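Local coordinates for protein carbohydrate deacetylase Agd3 (Neosartorya fumigata, PDB 6NWZ) that probably removes acetyl groups from N-acetylated sugars of the exopolysaccharide galactosaminogalactan and is required for Aspergillus fumigatus biofilm formation, at residues G62-N67 and G72-I77; D100-L105 and M116-V121; G308-S313 and Y358-A363; Q312-D317 and A321-G326. All blocks are in the same frame, centred on the assembly; numbering follows the deposited sequence.

Contact 1 of 4, residues G62-N67 and G72-I77. With NAG (2-acetamido-2-deoxy-beta-D-glucopyranose), chain D.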
loop_
_atom_site.group_PDB
_atom_site.type_symbol
_atom_site.label_atom_id
_atom_site.label_comp_id
_atom_site.label_asym_id
_atom_site.label_seq_id
_atom_site.Cartn_x
_atom_site.Cartn_y
_atom_site.Cartn_z
ATOM N N GLY A 62 -29.685 15.098 -13.130
ATOM C CA GLY A 62 -30.374 13.913 -13.599
ATOM C C GLY A 62 -29.490 12.680 -13.524
ATOM O O GLY A 62 -28.268 12.763 -13.628
ATOM N N LEU A 63 -30.128 11.518 -13.330
ATOM C CA LEU A 63 -29.382 10.271 -13.229
ATOM C C LEU A 63 -28.998 9.762 -14.618
ATOM O O LEU A 63 -29.680 10.053 -15.602
ATOM C CB LEU A 63 -30.208 9.207 -12.514
ATOM C CG LEU A 63 -31.053 9.649 -11.327
ATOM C CD1 LEU A 63 -32.514 9.631 -11.723
ATOM C CD2 LEU A 63 -30.803 8.752 -10.129
ATOM N N PRO A 64 -27.909 8.996 -14.723
ATOM C CA PRO A 64 -27.580 8.369 -16.012
ATOM C C PRO A 64 -28.577 7.271 -16.363
ATOM O O PRO A 64 -29.457 6.949 -15.558
ATOM C CB PRO A 64 -26.172 7.809 -15.779
ATOM C CG PRO A 64 -26.110 7.575 -14.297
ATOM C CD PRO A 64 -26.901 8.701 -13.689
ATOM N N ALA A 65 -28.451 6.697 -17.561
ATOM C CA ALA A 65 -29.294 5.573 -17.960
ATOM C C ALA A 65 -28.987 4.366 -17.079
ATOM O O ALA A 65 -27.908 3.771 -17.182
ATOM C CB ALA A 65 -29.074 5.237 -19.433
ATOM N N LEU A 66 -29.938 3.994 -16.217
ATOM C CA LEU A 66 -29.704 2.879 -15.302
ATOM C C LEU A 66 -29.718 1.538 -16.025
ATOM O O LEU A 66 -29.032 0.601 -15.600
ATOM C CB LEU A 66 -30.737 2.884 -14.172
ATOM C CG LEU A 66 -30.648 4.030 -13.161
ATOM C CD1 LEU A 66 -31.626 3.832 -12.015
ATOM C CD2 LEU A 66 -29.241 4.140 -12.630
ATOM N N ASN A 67 -30.474 1.422 -17.113
ATOM C CA ASN A 67 -30.522 0.168 -17.850
ATOM C C ASN A 67 -31.011 0.430 -19.267
ATOM O O ASN A 67 -31.545 1.496 -19.580
ATOM C CB ASN A 67 -31.408 -0.862 -17.146
ATOM C CG ASN A 67 -32.816 -0.352 -16.883
ATOM O OD1 ASN A 67 -33.101 0.188 -15.814
ATOM N ND2 ASN A 67 -33.705 -0.527 -17.854
ATOM N N GLY A 72 -28.618 -4.185 -17.366
ATOM C CA GLY A 72 -28.416 -3.186 -16.330
ATOM C C GLY A 72 -27.024 -2.587 -16.434
ATOM O O GLY A 72 -26.034 -3.311 -16.588
ATOM N N ASN A 73 -26.946 -1.259 -16.344
ATOM C CA ASN A 73 -25.689 -0.559 -16.569
ATOM C C ASN A 73 -24.798 -0.488 -15.338
ATOM O O ASN A 73 -23.635 -0.087 -15.465
ATOM C CB ASN A 73 -25.960 0.860 -17.073
ATOM C CG ASN A 73 -26.247 0.901 -18.557
ATOM O OD1 ASN A 73 -26.485 -0.133 -19.181
ATOM N ND2 ASN A 73 -26.224 2.097 -19.133
ATOM N N TYR A 74 -25.295 -0.863 -14.162
ATOM C CA TYR A 74 -24.524 -0.708 -12.936
ATOM C C TYR A 74 -24.744 -1.899 -12.019
ATOM O O TYR A 74 -25.882 -2.334 -11.816
ATOM C CB TYR A 74 -24.893 0.593 -12.218
ATOM C CG TYR A 74 -24.642 1.818 -13.065
ATOM C CD1 TYR A 74 -23.371 2.376 -13.155
ATOM C CD2 TYR A 74 -25.669 2.406 -13.789
ATOM C CE1 TYR A 74 -23.135 3.493 -13.936
ATOM C CE2 TYR A 74 -25.444 3.522 -14.570
ATOM C CZ TYR A 74 -24.176 4.062 -14.640
ATOM O OH TYR A 74 -23.955 5.175 -15.420
ATOM N N GLY A 75 -23.651 -2.422 -11.473
ATOM C CA GLY A 75 -23.675 -3.544 -10.564
ATOM C C GLY A 75 -23.812 -3.168 -9.114
ATOM O O GLY A 75 -23.971 -4.043 -8.256
ATOM N N GLY A 76 -23.760 -1.879 -8.815
ATOM C CA GLY A 76 -23.888 -1.419 -7.449
ATOM C C GLY A 76 -24.011 0.083 -7.423
ATOM O O GLY A 76 -23.656 0.772 -8.387
ATOM N N ILE A 77 -24.537 0.583 -6.311
ATOM C CA ILE A 77 -24.733 2.011 -6.112
ATOM C C ILE A 77 -24.217 2.378 -4.730
ATOM O O ILE A 77 -24.517 1.689 -3.747
ATOM C CB ILE A 77 -26.211 2.418 -6.261
ATOM C CG1 ILE A 77 -26.798 1.839 -7.554
ATOM C CG2 ILE A 77 -26.336 3.930 -6.244
ATOM C CD1 ILE A 77 -28.314 1.852 -7.616
HETATM C C1 NAG D . -35.065 -0.097 -17.663
HETATM C C2 NAG D . -35.744 0.359 -18.958
HETATM C C3 NAG D . -37.218 0.674 -18.705
HETATM C C4 NAG D . -37.909 -0.505 -18.033
HETATM C C5 NAG D . -37.154 -0.886 -16.765
HETATM C C6 NAG D . -37.720 -2.106 -16.074
HETATM C C7 NAG D . -34.742 1.623 -20.814
HETATM C C8 NAG D . -35.130 0.468 -21.689
HETATM N N2 NAG D . -35.064 1.515 -19.520
HETATM O O3 NAG D . -37.858 0.966 -19.942
HETATM O O4 NAG D . -39.255 -0.173 -17.712
HETATM O O5 NAG D . -35.793 -1.194 -17.096
HETATM O O6 NAG D . -37.149 -2.276 -14.784
HETATM O O7 NAG D . -34.166 2.610 -21.259
#
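A small antiparallel beta hairpin of the CBM87 region, strands 67-68 and 71-72, brings N67 against G72 as a non-hydrogen-bonded pair with CA atoms 4.2 Å apart. One step further from the turn, the backbone N of N73 donates to L66 O at 2.9 Å. That bond is fairly straight at the hydrogen (166°), although the donor sits 30° out of the carbonyl plane.

Beyond it the incoming chain lies across the tyrosine. The ring of Y74 is met by A65 O near its plane, at the edge, 3.6 Å from CE2. P64 crosses the tyrosine at about a right angle, its CG 4.0 Å from CZ, and L66 reaches in from the same segment with CD2, 4.1 Å from Y74 CD2. The ring thus stands between the loop and the strands behind it, where T52, N26 and L28 also touch it. The amide of N73 turns back to the loop, ND2 lying 3.1 Å from A65 O.

N67 behaves differently. With chi1 at 55°, CG sits between the backbone N and the carbonyl carbon, and the side chain leads away from G72 to the glycan, where ND2 is bonded to C1 of NAG at 1.4 Å. The backbone bond from N73 thus closes the base of the hairpin, the loop before it packs P64 and L66 on Y74, and N67 ND2 is committed to the N-glycosidic link.

Contact 2 of 4, residues D100-L105 and M116-V121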
loop_
_atom_site.group_PDB
_atom_site.type_symbol
_atom_site.label_atom_id
_atom_site.label_comp_id
_atom_site.label_asym_id
_atom_site.label_seq_id
_atom_site.Cartn_x
_atom_site.Cartn_y
_atom_site.Cartn_z
ATOM N N ASP A 100 -38.730 11.035 -6.965
ATOM C CA ASP A 100 -38.865 10.159 -8.121
ATOM C C ASP A 100 -37.523 9.573 -8.537
ATOM O O ASP A 100 -37.467 8.430 -9.003
ATOM C CB ASP A 100 -39.514 10.915 -9.282
ATOM C CG ASP A 100 -39.663 10.062 -10.525
ATOM O OD1 ASP A 100 -38.711 10.009 -11.332
ATOM O OD2 ASP A 100 -40.725 9.427 -10.687
ATOM N N GLN A 101 -36.434 10.328 -8.362
ATOM C CA GLN A 101 -35.113 9.799 -8.690
ATOM C C GLN A 101 -34.718 8.674 -7.741
ATOM O O GLN A 101 -34.155 7.660 -8.172
ATOM C CB GLN A 101 -34.076 10.919 -8.663
ATOM C CG GLN A 101 -34.321 11.999 -9.704
ATOM C CD GLN A 101 -33.173 12.982 -9.809
ATOM O OE1 GLN A 101 -32.837 13.671 -8.843
ATOM N NE2 GLN A 101 -32.560 13.051 -10.984
ATOM N N TRP A 102 -35.006 8.830 -6.447
ATOM C CA TRP A 102 -34.711 7.757 -5.503
ATOM C C TRP A 102 -35.537 6.513 -5.796
ATOM O O TRP A 102 -35.071 5.392 -5.566
ATOM C CB TRP A 102 -34.950 8.229 -4.070
ATOM C CG TRP A 102 -33.807 9.004 -3.501
ATOM C CD1 TRP A 102 -33.712 10.358 -3.389
ATOM C CD2 TRP A 102 -32.590 8.468 -2.966
ATOM N NE1 TRP A 102 -32.511 10.703 -2.815
ATOM C CE2 TRP A 102 -31.804 9.560 -2.547
ATOM C CE3 TRP A 102 -32.089 7.173 -2.801
ATOM C CZ2 TRP A 102 -30.545 9.396 -1.971
ATOM C CZ3 TRP A 102 -30.840 7.011 -2.229
ATOM C CH2 TRP A 102 -30.082 8.118 -1.820
ATOM N N ASN A 103 -36.759 6.688 -6.310
ATOM C CA ASN A 103 -37.583 5.536 -6.655
ATOM C C ASN A 103 -37.069 4.829 -7.904
ATOM O O ASN A 103 -37.178 3.601 -8.005
ATOM C CB ASN A 103 -39.040 5.964 -6.836
ATOM C CG ASN A 103 -39.717 6.299 -5.518
ATOM O OD1 ASN A 103 -39.351 5.771 -4.469
ATOM N ND2 ASN A 103 -40.711 7.179 -5.567
ATOM N N GLN A 104 -36.514 5.576 -8.863
ATOM C CA GLN A 104 -35.856 4.934 -9.997
ATOM C C GLN A 104 -34.702 4.056 -9.532
ATOM O O GLN A 104 -34.516 2.942 -10.036
ATOM C CB GLN A 104 -35.353 5.985 -10.986
ATOM C CG GLN A 104 -36.428 6.882 -11.570
ATOM C CD GLN A 104 -35.850 7.934 -12.495
ATOM O OE1 GLN A 104 -35.089 7.618 -13.409
ATOM N NE2 GLN A 104 -36.194 9.195 -12.253
ATOM N N LEU A 105 -33.918 4.542 -8.567
ATOM C CA LEU A 105 -32.816 3.744 -8.044
ATOM C C LEU A 105 -33.328 2.501 -7.327
ATOM O O LEU A 105 -32.777 1.408 -7.501
ATOM C CB LEU A 105 -31.949 4.594 -7.115
ATOM C CG LEU A 105 -31.256 5.799 -7.757
ATOM C CD1 LEU A 105 -30.492 6.595 -6.716
ATOM C CD2 LEU A 105 -30.328 5.350 -8.872
ATOM N N MET A 116 -27.183 -1.591 -2.863
ATOM C CA MET A 116 -26.838 -0.195 -2.629
ATOM C C MET A 116 -26.153 -0.049 -1.279
ATOM O O MET A 116 -26.542 -0.693 -0.300
ATOM C CB MET A 116 -28.078 0.707 -2.678
ATOM C CG MET A 116 -27.823 2.139 -2.243
ATOM S SD MET A 116 -29.295 3.172 -2.325
ATOM C CE MET A 116 -29.592 3.198 -4.092
ATOM N N VAL A 117 -25.132 0.803 -1.232
ATOM C CA VAL A 117 -24.405 1.109 -0.008
ATOM C C VAL A 117 -24.574 2.593 0.287
ATOM O O VAL A 117 -24.424 3.430 -0.609
ATOM C CB VAL A 117 -22.916 0.741 -0.128
ATOM C CG1 VAL A 117 -22.133 1.283 1.059
ATOM C CG2 VAL A 117 -22.754 -0.768 -0.241
ATOM N N GLN A 118 -24.896 2.914 1.538
ATOM C CA GLN A 118 -24.998 4.297 1.991
ATOM C C GLN A 118 -24.175 4.462 3.259
ATOM O O GLN A 118 -24.381 3.733 4.234
ATOM C CB GLN A 118 -26.451 4.693 2.250
ATOM C CG GLN A 118 -27.339 4.595 1.035
ATOM C CD GLN A 118 -28.452 5.615 1.067
ATOM O OE1 GLN A 118 -28.226 6.785 1.381
ATOM N NE2 GLN A 118 -29.661 5.179 0.747
ATOM N N PHE A 119 -23.249 5.416 3.248
ATOM C CA PHE A 119 -22.458 5.721 4.426
ATOM C C PHE A 119 -22.516 7.215 4.707
ATOM O O PHE A 119 -22.825 8.025 3.828
ATOM C CB PHE A 119 -20.997 5.241 4.290
ATOM C CG PHE A 119 -20.224 5.878 3.159
ATOM C CD1 PHE A 119 -19.670 7.147 3.293
ATOM C CD2 PHE A 119 -20.003 5.182 1.979
ATOM C CE1 PHE A 119 -18.943 7.723 2.256
ATOM C CE2 PHE A 119 -19.273 5.749 0.940
ATOM C CZ PHE A 119 -18.743 7.022 1.080
ATOM N N ASP A 120 -22.211 7.562 5.959
ATOM C CA ASP A 120 -22.329 8.931 6.461
ATOM C C ASP A 120 -23.783 9.399 6.427
ATOM O O ASP A 120 -24.085 10.533 6.052
ATOM C CB ASP A 120 -21.416 9.890 5.690
ATOM C CG ASP A 120 -21.234 11.219 6.394
ATOM O OD1 ASP A 120 -21.549 11.304 7.601
ATOM O OD2 ASP A 120 -20.786 12.182 5.737
ATOM N N VAL A 121 -24.696 8.516 6.830
ATOM C CA VAL A 121 -26.119 8.822 6.871
ATOM C C VAL A 121 -26.605 8.770 8.314
ATOM O O VAL A 121 -26.068 8.040 9.154
ATOM C CB VAL A 121 -26.947 7.866 5.979
ATOM C CG1 VAL A 121 -26.528 8.002 4.524
ATOM C CG2 VAL A 121 -26.807 6.426 6.450
#
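W102 and L105 of helix 99-112 lean onto M116 and Q118 of strand 115-119, a helix-on-sheet layer in the CBM87 region. The axes of the two short segments, helix 100-105 and strand 116-119, come no closer than 12.7 Å and run 132° apart, so side chains alone bridge the gap.

The close part is built on the indole. M116 keeps CG anti to its nitrogen, reaching straight out from the strand until it bends at the last torsion (chi3 -66°). Its SD comes to the indole edge, near the ring plane and 4.1 Å from W102 CZ3, while its CE touches L105 CB at 4.1 Å. L105 CD1 lies over one face of the indole toward the rim, so the helix covers part of its own tryptophan. From strand 76-80, I77 touches M116 and V79 touches W102. The polar ends in this layer have partners outside the contact: W102 NE1 is hydrogen-bonded to S95 OG, and Q118 NE2 to Q211 OE1.

The other flank of the helix is loose. D100 and N103 are exposed, and D100 is poorly ordered even though Q104 NE2 donates to its OD1 at 2.8 Å.

Back on the buried side, W102 and Q118 arrive from opposite directions with indole and amide planes only 18° apart, NE2 of the glutamine standing 3.7 Å from CZ3 of the tryptophan.

Contact 3 of 4, residues G308-S313 and Y358-A363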
loop_
_atom_site.group_PDB
_atom_site.type_symbol
_atom_site.label_atom_id
_atom_site.label_comp_id
_atom_site.label_asym_id
_atom_site.label_seq_id
_atom_site.Cartn_x
_atom_site.Cartn_y
_atom_site.Cartn_z
ATOM N N GLY A 308 31.500 0.636 0.940
ATOM C CA GLY A 308 31.589 0.387 2.367
ATOM C C GLY A 308 32.262 -0.932 2.691
ATOM O O GLY A 308 32.845 -1.091 3.770
ATOM N N ASN A 309 32.190 -1.895 1.769
ATOM C CA ASN A 309 32.899 -3.154 1.959
ATOM C C ASN A 309 34.399 -2.974 1.757
ATOM O O ASN A 309 35.204 -3.515 2.524
ATOM C CB ASN A 309 32.341 -4.211 1.004
ATOM C CG ASN A 309 33.177 -5.473 0.975
ATOM O OD1 ASN A 309 33.680 -5.872 -0.073
ATOM N ND2 ASN A 309 33.332 -6.106 2.130
ATOM N N ILE A 310 34.795 -2.207 0.740
ATOM C CA ILE A 310 36.218 -2.001 0.490
ATOM C C ILE A 310 36.840 -1.160 1.598
ATOM O O ILE A 310 37.970 -1.417 2.028
ATOM C CB ILE A 310 36.433 -1.363 -0.895
ATOM C CG1 ILE A 310 35.704 -2.164 -1.979
ATOM C CG2 ILE A 310 37.921 -1.262 -1.208
ATOM C CD1 ILE A 310 36.214 -3.579 -2.151
ATOM N N GLU A 311 36.116 -0.144 2.079
ATOM C CA GLU A 311 36.678 0.731 3.105
ATOM C C GLU A 311 36.870 -0.013 4.421
ATOM O O GLU A 311 37.862 0.208 5.126
ATOM C CB GLU A 311 35.786 1.957 3.303
ATOM C CG GLU A 311 35.756 2.895 2.107
ATOM C CD GLU A 311 35.260 4.285 2.461
ATOM O OE1 GLU A 311 35.946 5.270 2.109
ATOM O OE2 GLU A 311 34.190 4.389 3.096
ATOM N N GLN A 312 35.940 -0.905 4.764
ATOM C CA GLN A 312 36.098 -1.698 5.977
ATOM C C GLN A 312 37.301 -2.629 5.875
ATOM O O GLN A 312 38.098 -2.723 6.815
ATOM C CB GLN A 312 34.819 -2.488 6.256
ATOM C CG GLN A 312 34.936 -3.467 7.409
ATOM C CD GLN A 312 35.275 -2.790 8.728
ATOM O OE1 GLN A 312 34.483 -2.012 9.260
ATOM N NE2 GLN A 312 36.458 -3.087 9.262
ATOM N N SER A 313 37.455 -3.319 4.741
ATOM C CA SER A 313 38.626 -4.169 4.556
ATOM C C SER A 313 39.914 -3.361 4.608
ATOM O O SER A 313 40.940 -3.857 5.090
ATOM C CB SER A 313 38.533 -4.918 3.228
ATOM O OG SER A 313 37.456 -5.835 3.238
ATOM N N TYR A 358 36.259 -1.085 -11.601
ATOM C CA TYR A 358 36.327 -1.912 -10.403
ATOM C C TYR A 358 37.451 -2.929 -10.534
ATOM O O TYR A 358 37.433 -3.773 -11.435
ATOM C CB TYR A 358 34.993 -2.621 -10.166
ATOM C CG TYR A 358 34.958 -3.394 -8.865
ATOM C CD1 TYR A 358 35.425 -4.698 -8.796
ATOM C CD2 TYR A 358 34.469 -2.812 -7.700
ATOM C CE1 TYR A 358 35.406 -5.404 -7.609
ATOM C CE2 TYR A 358 34.443 -3.511 -6.507
ATOM C CZ TYR A 358 34.915 -4.808 -6.468
ATOM O OH TYR A 358 34.896 -5.517 -5.288
ATOM N N ASP A 359 38.434 -2.847 -9.629
ATOM C CA ASP A 359 39.645 -3.652 -9.747
ATOM C C ASP A 359 40.106 -4.197 -8.402
ATOM O O ASP A 359 41.309 -4.379 -8.188
ATOM C CB ASP A 359 40.778 -2.847 -10.389
ATOM C CG ASP A 359 41.020 -1.509 -9.697
ATOM O OD1 ASP A 359 40.599 -1.334 -8.531
ATOM O OD2 ASP A 359 41.630 -0.622 -10.332
ATOM N N TRP A 360 39.182 -4.460 -7.488
ATOM C CA TRP A 360 39.556 -4.955 -6.173
ATOM C C TRP A 360 39.501 -6.478 -6.137
ATOM O O TRP A 360 38.710 -7.110 -6.843
ATOM C CB TRP A 360 38.652 -4.361 -5.090
ATOM C CG TRP A 360 38.987 -2.934 -4.765
ATOM C CD1 TRP A 360 39.966 -2.494 -3.920
ATOM C CD2 TRP A 360 38.350 -1.758 -5.286
ATOM N NE1 TRP A 360 39.976 -1.120 -3.881
ATOM C CE2 TRP A 360 38.994 -0.644 -4.709
ATOM C CE3 TRP A 360 37.298 -1.540 -6.182
ATOM C CZ2 TRP A 360 38.619 0.668 -4.999
ATOM C CZ3 TRP A 360 36.927 -0.235 -6.468
ATOM C CH2 TRP A 360 37.587 0.851 -5.879
ATOM N N THR A 361 40.359 -7.058 -5.305
ATOM C CA THR A 361 40.492 -8.502 -5.206
ATOM C C THR A 361 39.332 -9.111 -4.430
ATOM O O THR A 361 38.740 -8.475 -3.554
ATOM C CB THR A 361 41.807 -8.861 -4.515
ATOM O OG1 THR A 361 42.867 -8.094 -5.095
ATOM C CG2 THR A 361 42.119 -10.345 -4.672
ATOM N N VAL A 362 39.007 -10.360 -4.769
ATOM C CA VAL A 362 38.095 -11.137 -3.934
ATOM C C VAL A 362 38.644 -11.248 -2.519
ATOM O O VAL A 362 37.910 -11.075 -1.539
ATOM C CB VAL A 362 37.845 -12.523 -4.556
ATOM C CG1 VAL A 362 37.172 -13.439 -3.551
ATOM C CG2 VAL A 362 36.989 -12.395 -5.802
ATOM N N ALA A 363 39.947 -11.520 -2.391
ATOM C CA ALA A 363 40.569 -11.599 -1.072
ATOM C C ALA A 363 40.446 -10.286 -0.311
ATOM O O ALA A 363 40.314 -10.291 0.917
ATOM C CB ALA A 363 42.038 -11.996 -1.203
#
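I310 points from helix 306-313 toward W360 and sets a methyl on the indole. CG2 lies over the five-membered ring, 3.6 Å from its centroid and 21° off the normal, a CH-pi contact. The other branch, ending in CD1, passes beside the root of the ring, 3.9 Å from W360 CG, so the isoleucine straddles the indole from pyrrole to CB as the two side chains cross obliquely. CG2, anti to the backbone N of I310, takes the pyrrole face, while CG1, anti to the carbonyl carbon, carries CD1 to W360 CG and CB.

A second aromatic closes the group. W360 CE3 stands 3.4 Å above one face of the Y358 ring, toward its rim, and Y358 OH comes to 3.9 Å from I310 CD1. On the side of the indole opposite the isoleucine methyl lies the carboxylate oxygen D359 OD1. The indole is further fixed by W360 NE1, which donates to G326 O and weakly to C323 O.

This contact lies in the deacetylase domain, away from the zinc sites. It joins helix 306-313 to the chain entering helix 362-366, whose C364 and T365 also touch I310; behind them helix 400-417 packs F409 on both aromatics, and its Q416 hydrogen-bonds Y358 OH through OE1 and W360 O through NE2.

Contact 4 of 4, residues Q312-D317 and A321-G326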
loop_
_atom_site.group_PDB
_atom_site.type_symbol
_atom_site.label_atom_id
_atom_site.label_comp_id
_atom_site.label_asym_id
_atom_site.label_seq_id
_atom_site.Cartn_x
_atom_site.Cartn_y
_atom_site.Cartn_z
ATOM N N GLN A 312 35.940 -0.905 4.764
ATOM C CA GLN A 312 36.098 -1.698 5.977
ATOM C C GLN A 312 37.301 -2.629 5.875
ATOM O O GLN A 312 38.098 -2.723 6.815
ATOM C CB GLN A 312 34.819 -2.488 6.256
ATOM C CG GLN A 312 34.936 -3.467 7.409
ATOM C CD GLN A 312 35.275 -2.790 8.728
ATOM O OE1 GLN A 312 34.483 -2.012 9.260
ATOM N NE2 GLN A 312 36.458 -3.087 9.262
ATOM N N SER A 313 37.455 -3.319 4.741
ATOM C CA SER A 313 38.626 -4.169 4.556
ATOM C C SER A 313 39.914 -3.361 4.608
ATOM O O SER A 313 40.940 -3.857 5.090
ATOM C CB SER A 313 38.533 -4.918 3.228
ATOM O OG SER A 313 37.456 -5.835 3.238
ATOM N N SER A 314 39.881 -2.123 4.122
ATOM C CA SER A 314 41.046 -1.251 4.131
ATOM C C SER A 314 41.214 -0.504 5.440
ATOM O O SER A 314 42.043 0.406 5.507
ATOM C CB SER A 314 40.960 -0.242 2.987
ATOM O OG SER A 314 40.670 -0.887 1.763
ATOM N N SER A 315 40.445 -0.858 6.473
ATOM C CA SER A 315 40.519 -0.147 7.744
ATOM C C SER A 315 41.856 -0.342 8.452
ATOM O O SER A 315 42.223 0.496 9.281
ATOM C CB SER A 315 39.381 -0.589 8.660
ATOM O OG SER A 315 39.423 -1.989 8.878
ATOM N N THR A 316 42.581 -1.418 8.159
ATOM C CA THR A 316 43.902 -1.656 8.724
ATOM C C THR A 316 44.968 -1.433 7.658
ATOM O O THR A 316 44.677 -1.318 6.464
ATOM C CB THR A 316 44.009 -3.073 9.308
ATOM O OG1 THR A 316 44.443 -3.991 8.296
ATOM C CG2 THR A 316 42.661 -3.524 9.834
ATOM N N ASP A 317 46.224 -1.371 8.105
ATOM C CA ASP A 317 47.323 -1.104 7.182
ATOM C C ASP A 317 47.512 -2.255 6.199
ATOM O O ASP A 317 47.608 -2.035 4.985
ATOM C CB ASP A 317 48.606 -0.842 7.967
ATOM C CG ASP A 317 48.504 0.389 8.837
ATOM O OD1 ASP A 317 48.806 1.494 8.340
ATOM O OD2 ASP A 317 48.091 0.251 10.009
ATOM N N ALA A 321 46.664 -2.461 1.951
ATOM C CA ALA A 321 47.570 -2.992 0.937
ATOM C C ALA A 321 46.901 -4.079 0.108
ATOM O O ALA A 321 47.233 -4.259 -1.068
ATOM C CB ALA A 321 48.840 -3.530 1.597
ATOM N N ALA A 322 45.958 -4.808 0.702
ATOM C CA ALA A 322 45.218 -5.838 -0.010
ATOM C C ALA A 322 44.069 -5.283 -0.837
ATOM O O ALA A 322 43.440 -6.048 -1.577
ATOM C CB ALA A 322 44.677 -6.872 0.980
ATOM N N CYS A 323 43.778 -3.987 -0.736
ATOM C CA CYS A 323 42.645 -3.378 -1.426
ATOM C C CYS A 323 43.086 -2.168 -2.236
ATOM O O CYS A 323 42.370 -1.166 -2.327
ATOM C CB CYS A 323 41.549 -2.986 -0.439
ATOM S SG CYS A 323 40.801 -4.357 0.477
ATOM N N ASN A 324 44.278 -2.242 -2.833
ATOM C CA ASN A 324 44.804 -1.186 -3.703
ATOM C C ASN A 324 44.889 0.163 -2.993
ATOM O O ASN A 324 44.757 1.215 -3.622
ATOM C CB ASN A 324 43.970 -1.049 -4.982
ATOM C CG ASN A 324 43.790 -2.366 -5.706
ATOM O OD1 ASN A 324 44.642 -3.252 -5.632
ATOM N ND2 ASN A 324 42.671 -2.505 -6.414
ATOM N N GLY A 325 45.110 0.155 -1.680
ATOM C CA GLY A 325 45.186 1.380 -0.917
ATOM C C GLY A 325 43.890 1.820 -0.273
ATOM O O GLY A 325 43.924 2.676 0.620
ATOM N N GLY A 326 42.752 1.271 -0.690
ATOM C CA GLY A 326 41.470 1.613 -0.121
ATOM C C GLY A 326 40.426 1.770 -1.203
ATOM O O GLY A 326 40.671 1.507 -2.379
#
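S314 lies against the turn formed by C323 to G326, its OG beside C323 CB and G326 CA, while the hydrogen bond of that hydroxyl goes back to I310 O in its own helix. Next to it S313 rests CB on the sulfur, 3.6 Å from C323 SG. At the far end of the pair the backbone meets instead, A321 N donating to D317 O at 3.2 Å with an angle of 160° at the hydrogen; this is a turn of the short helix 317-321.

Behind S314 stands the end of helix 306-313. With OG anti to its own carbonyl carbon (chi1 -50°), the hydroxyl folds back beside its backbone N, which brings it to I310 O, one turn earlier. The helix then stops. Q312 O takes two donors from S315, the backbone N at 3.0 Å and OG at 2.6 Å, the latter in the carbonyl plane. This helix C-terminus is followed directly by T316 as N-cap of helix 317-321, its OG1 bonded to G319 N.

On the facing side, C323-G326 is a type I' beta turn, closed by G326 N to C323 O at 3.0 Å. A disulfide from C323 SG to C364 SG ties that turn to helix 362-366. The same partner residue also receives the S313 hydroxyl: OG is hydrogen-bonded to C364 O.

Contacts 1 and 2 are neighbours in the CBM87 region, centres 12 Å apart: I77 O and V117 N, 2.7 Å apart, probably hydrogen-bond strands 76-80 and 115-119, and L66 CD1 packs 3.6 Å from Q104 O. Contact 2 lies near a zinc site, the M116 side chain about 7 Å from that of the zinc ligand E210 and about 12 Å from a zinc ion. Contacts 3 and 4, centres 8 Å apart, share Q312 and S313 on helix 306-313; N324 ND2 and D359 O, 2.9 Å apart, probably form a further hydrogen bond between them. This pair belongs to the deacetylase domain, away from its metal sites and 66 to 74 Å from the first pair between centres.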